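Local coordinates for protein tryptophan synthase alpha chain (PDB 2EKC) that probably cleaves indoleglycerol phosphate to indole and glyceraldehyde 3-phosphate, as the alpha subunit of the enzyme that completes tryptophan biosynthesis, at residues 123-127 with 147-151. Sequence-based numbering, arbitrary orientation.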
loop_
_atom_site.group_PDB
_atom_site.type_symbol
_atom_site.label_atom_id
_atom_site.label_comp_id
_atom_site.label_asym_id
_atom_site.label_seq_id
_atom_site.Cartn_x
_atom_site.Cartn_y
_atom_site.Cartn_z
ATOM N N ILE A 123 2.418 5.787 11.139
ATOM C CA ILE A 123 1.710 4.822 10.295
ATOM C C ILE A 123 0.203 5.018 10.443
ATOM O O ILE A 123 -0.305 5.185 11.552
ATOM C CB ILE A 123 2.075 3.360 10.663
ATOM C CG1 ILE A 123 3.564 3.103 10.396
ATOM C CG2 ILE A 123 1.220 2.389 9.856
ATOM C CD1 ILE A 123 3.969 3.240 8.925
ATOM N N ASP A 124 -0.511 5.004 9.322
ATOM C CA ASP A 124 -1.956 5.191 9.341
ATOM C C ASP A 124 -2.739 3.888 9.331
ATOM O O ASP A 124 -3.828 3.818 9.899
ATOM C CB ASP A 124 -2.385 6.050 8.155
ATOM C CG ASP A 124 -1.918 7.476 8.284
ATOM O OD1 ASP A 124 -2.345 8.144 9.248
ATOM O OD2 ASP A 124 -1.121 7.922 7.437
ATOM N N GLY A 125 -2.190 2.866 8.678
ATOM C CA GLY A 125 -2.863 1.577 8.618
ATOM C C GLY A 125 -1.933 0.487 8.119
ATOM O O GLY A 125 -0.772 0.761 7.815
ATOM N N PHE A 126 -2.433 -0.744 8.040
ATOM C CA PHE A 126 -1.624 -1.868 7.566
ATOM C C PHE A 126 -2.209 -2.551 6.341
ATOM O O PHE A 126 -3.396 -2.439 6.048
ATOM C CB PHE A 126 -1.503 -2.990 8.620
ATOM C CG PHE A 126 -0.857 -2.590 9.925
ATOM C CD1 PHE A 126 -0.014 -1.490 10.019
ATOM C CD2 PHE A 126 -1.067 -3.374 11.065
ATOM C CE1 PHE A 126 0.616 -1.174 11.232
ATOM C CE2 PHE A 126 -0.448 -3.072 12.277
ATOM C CZ PHE A 126 0.399 -1.967 12.362
ATOM N N ILE A 127 -1.342 -3.273 5.639
ATOM C CA ILE A 127 -1.729 -4.118 4.518
ATOM C C ILE A 127 -0.956 -5.385 4.850
ATOM O O ILE A 127 0.272 -5.403 4.787
ATOM C CB ILE A 127 -1.262 -3.602 3.147
ATOM C CG1 ILE A 127 -2.126 -2.419 2.711
ATOM C CG2 ILE A 127 -1.377 -4.729 2.116
ATOM C CD1 ILE A 127 -1.762 -1.877 1.350
ATOM N N VAL A 147 -6.153 2.854 16.666
ATOM C CA VAL A 147 -6.619 3.657 15.544
ATOM C C VAL A 147 -5.735 3.495 14.310
ATOM O O VAL A 147 -5.239 4.474 13.743
ATOM C CB VAL A 147 -6.689 5.157 15.929
ATOM C CG1 VAL A 147 -7.467 5.931 14.879
ATOM C CG2 VAL A 147 -7.343 5.313 17.301
ATOM N N LEU A 148 -5.528 2.243 13.916
ATOM C CA LEU A 148 -4.754 1.905 12.727
ATOM C C LEU A 148 -5.775 1.315 11.755
ATOM O O LEU A 148 -6.466 0.349 12.080
ATOM C CB LEU A 148 -3.682 0.873 13.063
ATOM C CG LEU A 148 -2.528 1.403 13.910
ATOM C CD1 LEU A 148 -1.691 0.250 14.429
ATOM C CD2 LEU A 148 -1.688 2.355 13.070
ATOM N N SER A 149 -5.870 1.906 10.570
ATOM C CA SER A 149 -6.837 1.484 9.569
ATOM C C SER A 149 -6.608 0.077 9.015
ATOM O O SER A 149 -5.528 -0.250 8.527
ATOM C CB SER A 149 -6.846 2.505 8.429
ATOM O OG SER A 149 -8.018 2.405 7.654
ATOM N N PHE A 150 -7.642 -0.753 9.094
ATOM C CA PHE A 150 -7.560 -2.114 8.581
ATOM C C PHE A 150 -7.964 -2.112 7.105
ATOM O O PHE A 150 -9.051 -1.659 6.743
ATOM C CB PHE A 150 -8.490 -3.044 9.368
ATOM C CG PHE A 150 -8.371 -4.486 8.973
ATOM C CD1 PHE A 150 -7.260 -5.232 9.349
ATOM C CD2 PHE A 150 -9.356 -5.094 8.200
ATOM C CE1 PHE A 150 -7.132 -6.566 8.958
ATOM C CE2 PHE A 150 -9.239 -6.423 7.802
ATOM C CZ PHE A 150 -8.124 -7.162 8.182
ATOM N N VAL A 151 -7.078 -2.620 6.257
ATOM C CA VAL A 151 -7.330 -2.666 4.822
ATOM C C VAL A 151 -7.459 -4.115 4.345
ATOM O O VAL A 151 -6.462 -4.803 4.151
ATOM C CB VAL A 151 -6.181 -1.980 4.055
ATOM C CG1 VAL A 151 -6.450 -2.025 2.557
ATOM C CG2 VAL A 151 -6.032 -0.534 4.534
HETATM O O HOH W 1 -5.469 5.540 10.909
HETATM O O HOH W 2 -5.068 -4.056 7.557
#
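Gly-125 and Ser-149 pair as parallel neighbours in the closed eight-stranded sheet of a TIM barrel, where strands 125-127 and 149-154 are joined by the right-handed beta-alpha-beta crossover through helix 133-145. Two backbone hydrogen bonds tie Ser-149 to the residues flanking Gly-125: its N donates to Asp-124 O at 2.9 Å, in the carbonyl plane on a lone pair, and its O accepts from Phe-126 N at 3.2 Å. Gly-125, with no side chain, suits this close pairing, bringing its CA to 3.2 Å from Ser-149 O. Further along, the strands part, and a water bridges them, donating to Phe-126 O and accepting from Val-151 N. The branched Val-151 rests its CB and CG2 on the oxygen of Phe-126. On the helix-covered side, Phe-126 and Leu-148 fill the layer between sheet and helices with Met-143, Cys-115 and Phe-114. With chi1 at -71°, Leu-148 sets CG anti to its carbonyl carbon, and the branch sends CD1 obliquely to Phe-126 CZ at 3.7 Å and CD2 to Ile-123 O at 3.5 Å. The Asp-124 carboxylate accepts a hydrogen bond from Phe-97 N and forms salt bridges with Arg-3 and Arg-89. The Ile-127 side chain lies close to that of Glu-49, a predicted proton acceptor. Val-147, whose positive phi closes helix 133-145 in a Schellman motif, shares a second water, which donates to Asp-124 O at 2.6 Å and to Val-147 O at 3.0 Å.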